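Local coordinates for superoxide dismutase [Mn/Fe] (Aeropyrum pernix, PDB 3AK2), which catalyses the dismutation of superoxide to molecular oxygen and hydrogen peroxide, working with either manganese or iron in its active site, at residues K29-K34 / I81-M86. Residues are numbered along the deposited sequence; the frame is centred on the assembly and turned at random.
With MN (manganese (II) ion), chain E.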
loop_
_atom_site.group_PDB
_atom_site.type_symbol
_atom_site.label_atom_id
_atom_site.label_comp_id
_atom_site.label_asym_id
_atom_site.label_seq_id
_atom_site.Cartn_x
_atom_site.Cartn_y
_atom_site.Cartn_z
ATOM N N LYS A 29 -16.622 -23.663 -4.289
ATOM C CA LYS A 29 -17.883 -23.072 -4.738
ATOM C C LYS A 29 -18.002 -21.590 -4.376
ATOM O O LYS A 29 -18.279 -20.760 -5.242
ATOM C CB LYS A 29 -19.080 -23.867 -4.203
ATOM C CG LYS A 29 -20.416 -23.432 -4.784
ATOM C CD LYS A 29 -21.516 -24.429 -4.449
ATOM C CE LYS A 29 -22.809 -24.088 -5.172
ATOM N NZ LYS A 29 -22.699 -24.302 -6.642
ATOM N N LEU A 30 -17.799 -21.254 -3.104
ATOM C CA LEU A 30 -17.843 -19.855 -2.680
ATOM C C LEU A 30 -16.769 -19.037 -3.380
ATOM O O LEU A 30 -17.003 -17.902 -3.784
ATOM C CB LEU A 30 -17.655 -19.737 -1.167
ATOM C CG LEU A 30 -18.766 -20.274 -0.267
ATOM C CD1 LEU A 30 -18.260 -20.380 1.158
ATOM C CD2 LEU A 30 -19.995 -19.377 -0.328
ATOM N N HIS A 31 -15.588 -19.622 -3.517
ATOM C CA HIS A 31 -14.443 -18.911 -4.061
ATOM C C HIS A 31 -14.713 -18.476 -5.497
ATOM O O HIS A 31 -14.397 -17.351 -5.898
ATOM C CB HIS A 31 -13.219 -19.814 -4.009
ATOM C CG HIS A 31 -11.922 -19.074 -4.053
ATOM N ND1 HIS A 31 -10.705 -19.702 -3.902
ATOM C CD2 HIS A 31 -11.650 -17.757 -4.215
ATOM C CE1 HIS A 31 -9.738 -18.806 -3.985
ATOM N NE2 HIS A 31 -10.285 -17.616 -4.166
ATOM N N HIS A 32 -15.320 -19.379 -6.256
ATOM C CA HIS A 32 -15.617 -19.155 -7.654
ATOM C C HIS A 32 -16.856 -18.281 -7.821
ATOM O O HIS A 32 -16.810 -17.247 -8.495
ATOM C CB HIS A 32 -15.817 -20.511 -8.332
ATOM C CG HIS A 32 -16.087 -20.433 -9.799
ATOM N ND1 HIS A 32 -17.223 -20.963 -10.373
ATOM C CD2 HIS A 32 -15.365 -19.900 -10.813
ATOM C CE1 HIS A 32 -17.188 -20.758 -11.676
ATOM N NE2 HIS A 32 -16.073 -20.117 -11.970
ATOM N N GLN A 33 -17.955 -18.701 -7.195
ATOM C CA GLN A 33 -19.262 -18.071 -7.395
ATOM C C GLN A 33 -19.414 -16.725 -6.709
ATOM O O GLN A 33 -20.156 -15.866 -7.189
ATOM C CB GLN A 33 -20.394 -19.000 -6.939
ATOM C CG GLN A 33 -20.480 -20.291 -7.738
ATOM C CD GLN A 33 -21.705 -21.130 -7.412
ATOM O OE1 GLN A 33 -22.053 -22.045 -8.162
ATOM N NE2 GLN A 33 -22.357 -20.834 -6.294
ATOM N N LYS A 34 -18.734 -16.545 -5.581
ATOM C CA LYS A 34 -18.853 -15.300 -4.835
ATOM C C LYS A 34 -17.657 -14.393 -5.083
ATOM O O LYS A 34 -17.807 -13.301 -5.627
ATOM C CB LYS A 34 -19.067 -15.571 -3.338
ATOM C CG LYS A 34 -20.312 -16.407 -3.017
ATOM C CD LYS A 34 -21.598 -15.671 -3.395
ATOM C CE LYS A 34 -22.838 -16.373 -2.856
ATOM N NZ LYS A 34 -23.204 -17.560 -3.669
ATOM N N ILE A 81 -5.835 -17.463 -13.633
ATOM C CA ILE A 81 -4.634 -18.298 -13.676
ATOM C C ILE A 81 -4.695 -19.390 -12.595
ATOM O O ILE A 81 -4.334 -20.545 -12.845
ATOM C CB ILE A 81 -3.355 -17.440 -13.528
ATOM C CG1 ILE A 81 -3.271 -16.415 -14.666
ATOM C CG2 ILE A 81 -2.109 -18.326 -13.481
ATOM C CD1 ILE A 81 -2.203 -15.353 -14.473
ATOM N N PHE A 82 -5.182 -19.021 -11.410
ATOM C CA PHE A 82 -5.257 -19.920 -10.253
ATOM C C PHE A 82 -5.998 -21.235 -10.533
ATOM O O PHE A 82 -5.503 -22.311 -10.180
ATOM C CB PHE A 82 -5.896 -19.169 -9.077
ATOM C CG PHE A 82 -5.944 -19.943 -7.781
ATOM C CD1 PHE A 82 -4.787 -20.441 -7.197
ATOM C CD2 PHE A 82 -7.160 -20.129 -7.123
ATOM C CE1 PHE A 82 -4.844 -21.143 -5.985
ATOM C CE2 PHE A 82 -7.227 -20.815 -5.911
ATOM C CZ PHE A 82 -6.068 -21.326 -5.343
ATOM N N TRP A 83 -7.168 -21.166 -11.166
ATOM C CA TRP A 83 -7.958 -22.388 -11.352
ATOM C C TRP A 83 -7.262 -23.457 -12.217
ATOM O O TRP A 83 -7.107 -24.592 -11.763
ATOM C CB TRP A 83 -9.368 -22.107 -11.876
ATOM C CG TRP A 83 -10.129 -21.010 -11.196
ATOM C CD1 TRP A 83 -10.712 -19.937 -11.802
ATOM C CD2 TRP A 83 -10.435 -20.897 -9.795
ATOM N NE1 TRP A 83 -11.351 -19.153 -10.872
ATOM C CE2 TRP A 83 -11.205 -19.721 -9.635
ATOM C CE3 TRP A 83 -10.147 -21.676 -8.665
ATOM C CZ2 TRP A 83 -11.672 -19.294 -8.394
ATOM C CZ3 TRP A 83 -10.616 -21.247 -7.428
ATOM C CH2 TRP A 83 -11.370 -20.067 -7.305
ATOM N N PRO A 84 -6.852 -23.112 -13.458
ATOM C CA PRO A 84 -6.148 -24.120 -14.264
ATOM C C PRO A 84 -4.743 -24.468 -13.762
ATOM O O PRO A 84 -4.180 -25.486 -14.183
ATOM C CB PRO A 84 -6.088 -23.485 -15.655
ATOM C CG PRO A 84 -6.160 -22.014 -15.408
ATOM C CD PRO A 84 -7.043 -21.855 -14.204
ATOM N N ASN A 85 -4.182 -23.643 -12.877
ATOM C CA ASN A 85 -2.944 -23.985 -12.167
ATOM C C ASN A 85 -3.125 -25.200 -11.259
ATOM O O ASN A 85 -2.143 -25.733 -10.738
ATOM C CB ASN A 85 -2.482 -22.826 -11.275
ATOM C CG ASN A 85 -1.571 -21.818 -11.979
ATOM O OD1 ASN A 85 -1.223 -20.805 -11.374
ATOM N ND2 ASN A 85 -1.166 -22.089 -13.220
ATOM N N MET A 86 -4.373 -25.613 -11.042
ATOM C CA MET A 86 -4.672 -26.781 -10.216
ATOM C C MET A 86 -5.389 -27.839 -11.042
ATOM O O MET A 86 -5.916 -27.551 -12.115
ATOM C CB MET A 86 -5.516 -26.395 -8.998
ATOM C CG MET A 86 -4.823 -25.407 -8.073
ATOM S SD MET A 86 -5.755 -24.964 -6.595
ATOM C CE MET A 86 -7.137 -24.052 -7.297
HETATM MN MN MN E . -9.284 -15.684 -3.911
HETATM O O HOH W 1 -8.049 -13.987 -3.612
#
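His31 and Trp83 meet through contrasting first torsions: the histidine's CG is anti to its own backbone N (chi1 -159°), sending the imidazole out from helix 25-54, whereas the tryptophan's CG is anti to the carbonyl carbon (chi1 -47°), which swings the indole across to meet it. The result is a clear case of a metal ligand braced by aromatic neighbours. Trp83 presents the edge of its six-membered ring to one face of the His31 imidazole, the planes at 80°, with CH2 of Trp83 only 3.4 Å from CG of His31. The Phe82 ring approaches the imidazole obliquely, its CE2 lying 3.7 Å from His31 CE1. His31 binds the manganese through NE2 at 2.2 Å, and the oxygen of a water, 2.1 Å from the manganese, sits nearly opposite NE2 across the metal.

The indole also packs against His32, the next residue along the helix. His32 turns its edge toward the five-membered ring of Trp83 in an offset edge-to-face pair, while its NE2 is hydrogen-bonded to Pro10 O and its ND1 to Tyr16 OH. No hydrogen bond links the two segments; the indole NE1 is instead held by His36 ND1. Replacing Trp83 by alanine would remove the indole and is likely to leave one face of the liganding imidazole without its edge-on neighbour and His36 without its NE1 partner. With His79, Asp165 and His169 completing the protein ligands, this buried aromatic cluster, joining helix 25-54 to the end of helix 62-82 and the turn Trp83-Met86 that follows, belongs to the active-site surroundings of an iron/manganese superoxide dismutase.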